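Local coordinates for kinetochore protein mis18 (PDB 5J6P) that belongs to the complex that recruits CENP-A to centromeres, maintaining kinetochore factors and keeping histones of the central core deacetylated, at residues T47-D52 and C56-L61. Sequence-based numbering, arbitrary orientation.
Sequences TFKRSD and CVYSEL
Ser51 OG accepts the backbone N-H of Cys56 at 2.7 Å, nearly straight at 163°, and also has a weak bond with Asp53 OD1 from the turn. Beside it Ser51 N returns a bond to Cys56 O from above the carbonyl plane, so serine backbone and side chain together close the end of the hairpin made by strands 42-50 and 57-63. Lys49 and Tyr58 form the antiparallel hydrogen-bonded pair, Lys49 N to Tyr58 O being 2.8 Å, while Lys49 O takes both Tyr58 N and a CA-H of Val57. On the Lys49 side of the sheet, the Tyr58 ring lies beneath the lysine chain: Lys49 CB sits over one face, 4.3 Å from the centroid and offset toward the rim, and Lys49 CE passes 3.3 Å from Tyr58 OH. Tyr58 chi1 of 71°, with CG between backbone N and carbonyl carbon, turns the ring so that it crosses under this chain at a slant; Lys72 adds a cation-pi contact. With an alanine here, the methylenes of Lys49 would probably lose their aromatic support and its ammonium be freer to swing from Glu60. That ammonium forms a salt bridge, Lys49 NZ to Glu60 OE2 at 3.3 Å, its hydrogen bond weak. On the other side Phe48 CB meets Val57 CG1 at 4.0 Å, and Ser59 OG donates to Thr47 O beyond the paired residues. This surface hairpin of the Mis18 domain, a Yippee-like zinc-binding fold, lies well away from the metal, with strand 42-50 outermost in its sheet within this chain. Backbone bonds and the Ser51 grip fix the register, while the partly exposed Lys49-Glu60 pair probably adds a solvent-screened attraction.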
loop_
_atom_site.group_PDB
_atom_site.type_symbol
_atom_site.label_atom_id
_atom_site.label_comp_id
_atom_site.label_asym_id
_atom_site.label_seq_id
_atom_site.Cartn_x
_atom_site.Cartn_y
_atom_site.Cartn_z
ATOM N N THR A 47 -11.699 -21.100 15.581
ATOM C CA THR A 47 -12.961 -21.650 15.098
ATOM C C THR A 47 -12.832 -22.101 13.623
ATOM O O THR A 47 -12.172 -21.432 12.818
ATOM C CB THR A 47 -14.089 -20.584 15.118
ATOM O OG1 THR A 47 -13.952 -19.749 16.275
ATOM C CG2 THR A 47 -15.535 -21.207 15.030
ATOM N N PHE A 48 -13.496 -23.217 13.294
ATOM C CA PHE A 48 -13.507 -23.853 11.960
ATOM C C PHE A 48 -14.955 -23.887 11.513
ATOM O O PHE A 48 -15.802 -24.348 12.260
ATOM C CB PHE A 48 -13.061 -25.306 12.052
ATOM C CG PHE A 48 -11.578 -25.536 12.315
ATOM C CD1 PHE A 48 -10.638 -25.390 11.291
ATOM C CD2 PHE A 48 -11.140 -26.029 13.547
ATOM C CE1 PHE A 48 -9.294 -25.672 11.501
ATOM C CE2 PHE A 48 -9.789 -26.311 13.771
ATOM C CZ PHE A 48 -8.863 -26.132 12.752
ATOM N N LYS A 49 -15.263 -23.423 10.313
ATOM C CA LYS A 49 -16.669 -23.186 9.935
ATOM C C LYS A 49 -16.899 -23.771 8.555
ATOM O O LYS A 49 -15.966 -24.274 7.957
ATOM C CB LYS A 49 -17.032 -21.684 9.970
ATOM C CG LYS A 49 -16.161 -20.825 10.887
ATOM C CD LYS A 49 -16.851 -19.559 11.387
ATOM C CE LYS A 49 -17.538 -18.749 10.301
ATOM N NZ LYS A 49 -18.042 -17.471 10.886
ATOM N N ARG A 50 -18.135 -23.691 8.070
ATOM C CA ARG A 50 -18.557 -24.379 6.865
ATOM C C ARG A 50 -19.098 -23.434 5.844
ATOM O O ARG A 50 -19.914 -22.576 6.170
ATOM C CB ARG A 50 -19.687 -25.369 7.185
ATOM C CG ARG A 50 -19.203 -26.728 7.653
ATOM C CD ARG A 50 -19.902 -27.858 6.921
ATOM N NE ARG A 50 -21.239 -28.137 7.452
ATOM C CZ ARG A 50 -22.013 -29.165 7.095
ATOM N NH1 ARG A 50 -21.618 -30.042 6.184
ATOM N NH2 ARG A 50 -23.206 -29.317 7.656
ATOM N N SER A 51 -18.702 -23.634 4.594
ATOM C CA SER A 51 -19.288 -22.901 3.476
ATOM C C SER A 51 -20.795 -23.021 3.531
ATOM O O SER A 51 -21.312 -23.885 4.243
ATOM C CB SER A 51 -18.732 -23.433 2.161
ATOM O OG SER A 51 -18.378 -24.808 2.287
ATOM N N ASP A 52 -21.504 -22.144 2.819
ATOM C CA ASP A 52 -22.985 -22.171 2.827
ATOM C C ASP A 52 -23.535 -23.476 2.296
ATOM O O ASP A 52 -24.543 -24.004 2.830
ATOM C CB ASP A 52 -23.586 -21.026 2.009
ATOM C CG ASP A 52 -23.459 -19.691 2.698
ATOM O OD1 ASP A 52 -23.246 -19.649 3.939
ATOM O OD2 ASP A 52 -23.575 -18.681 1.975
ATOM N N CYS A 56 -16.993 -27.090 2.216
ATOM C CA CYS A 56 -15.615 -26.843 2.653
ATOM C C CYS A 56 -15.554 -26.415 4.090
ATOM O O CYS A 56 -16.577 -26.089 4.697
ATOM C CB CYS A 56 -14.968 -25.788 1.785
ATOM S SG CYS A 56 -15.506 -25.895 0.086
ATOM N N VAL A 57 -14.341 -26.427 4.619
ATOM C CA VAL A 57 -14.078 -25.940 5.966
ATOM C C VAL A 57 -12.968 -24.863 5.981
ATOM O O VAL A 57 -11.825 -25.087 5.546
ATOM C CB VAL A 57 -13.781 -27.116 6.918
ATOM C CG1 VAL A 57 -13.212 -26.657 8.257
ATOM C CG2 VAL A 57 -15.048 -27.937 7.109
ATOM N N TYR A 58 -13.320 -23.708 6.537
ATOM C CA TYR A 58 -12.423 -22.575 6.626
ATOM C C TYR A 58 -12.382 -21.979 8.010
ATOM O O TYR A 58 -13.340 -22.041 8.779
ATOM C CB TYR A 58 -12.852 -21.510 5.653
ATOM C CG TYR A 58 -14.135 -20.806 6.031
ATOM C CD1 TYR A 58 -14.121 -19.722 6.902
ATOM C CD2 TYR A 58 -15.344 -21.181 5.483
ATOM C CE1 TYR A 58 -15.276 -19.056 7.230
ATOM C CE2 TYR A 58 -16.508 -20.515 5.807
ATOM C CZ TYR A 58 -16.461 -19.458 6.688
ATOM O OH TYR A 58 -17.594 -18.780 7.029
ATOM N N SER A 59 -11.242 -21.392 8.307
ATOM C CA SER A 59 -11.061 -20.537 9.462
ATOM C C SER A 59 -11.022 -19.085 8.967
ATOM O O SER A 59 -10.462 -18.804 7.907
ATOM C CB SER A 59 -9.776 -20.916 10.169
ATOM O OG SER A 59 -9.961 -22.145 10.846
ATOM N N GLU A 60 -11.632 -18.179 9.724
ATOM C CA GLU A 60 -11.626 -16.755 9.402
ATOM C C GLU A 60 -10.237 -16.093 9.468
ATOM O O GLU A 60 -9.449 -16.450 10.332
ATOM C CB GLU A 60 -12.553 -16.048 10.342
ATOM C CG GLU A 60 -14.010 -16.278 9.995
ATOM C CD GLU A 60 -14.941 -15.469 10.874
ATOM O OE1 GLU A 60 -14.613 -15.316 12.084
ATOM O OE2 GLU A 60 -15.980 -14.997 10.348
ATOM N N LEU A 61 -9.953 -15.169 8.525
ATOM C CA LEU A 61 -8.745 -14.315 8.546
ATOM C C LEU A 61 -9.060 -12.893 9.004
ATOM O O LEU A 61 -9.942 -12.229 8.411
ATOM C CB LEU A 61 -8.156 -14.159 7.162
ATOM C CG LEU A 61 -7.224 -15.165 6.541
ATOM C CD1 LEU A 61 -6.785 -14.629 5.181
ATOM C CD2 LEU A 61 -6.048 -15.392 7.471
#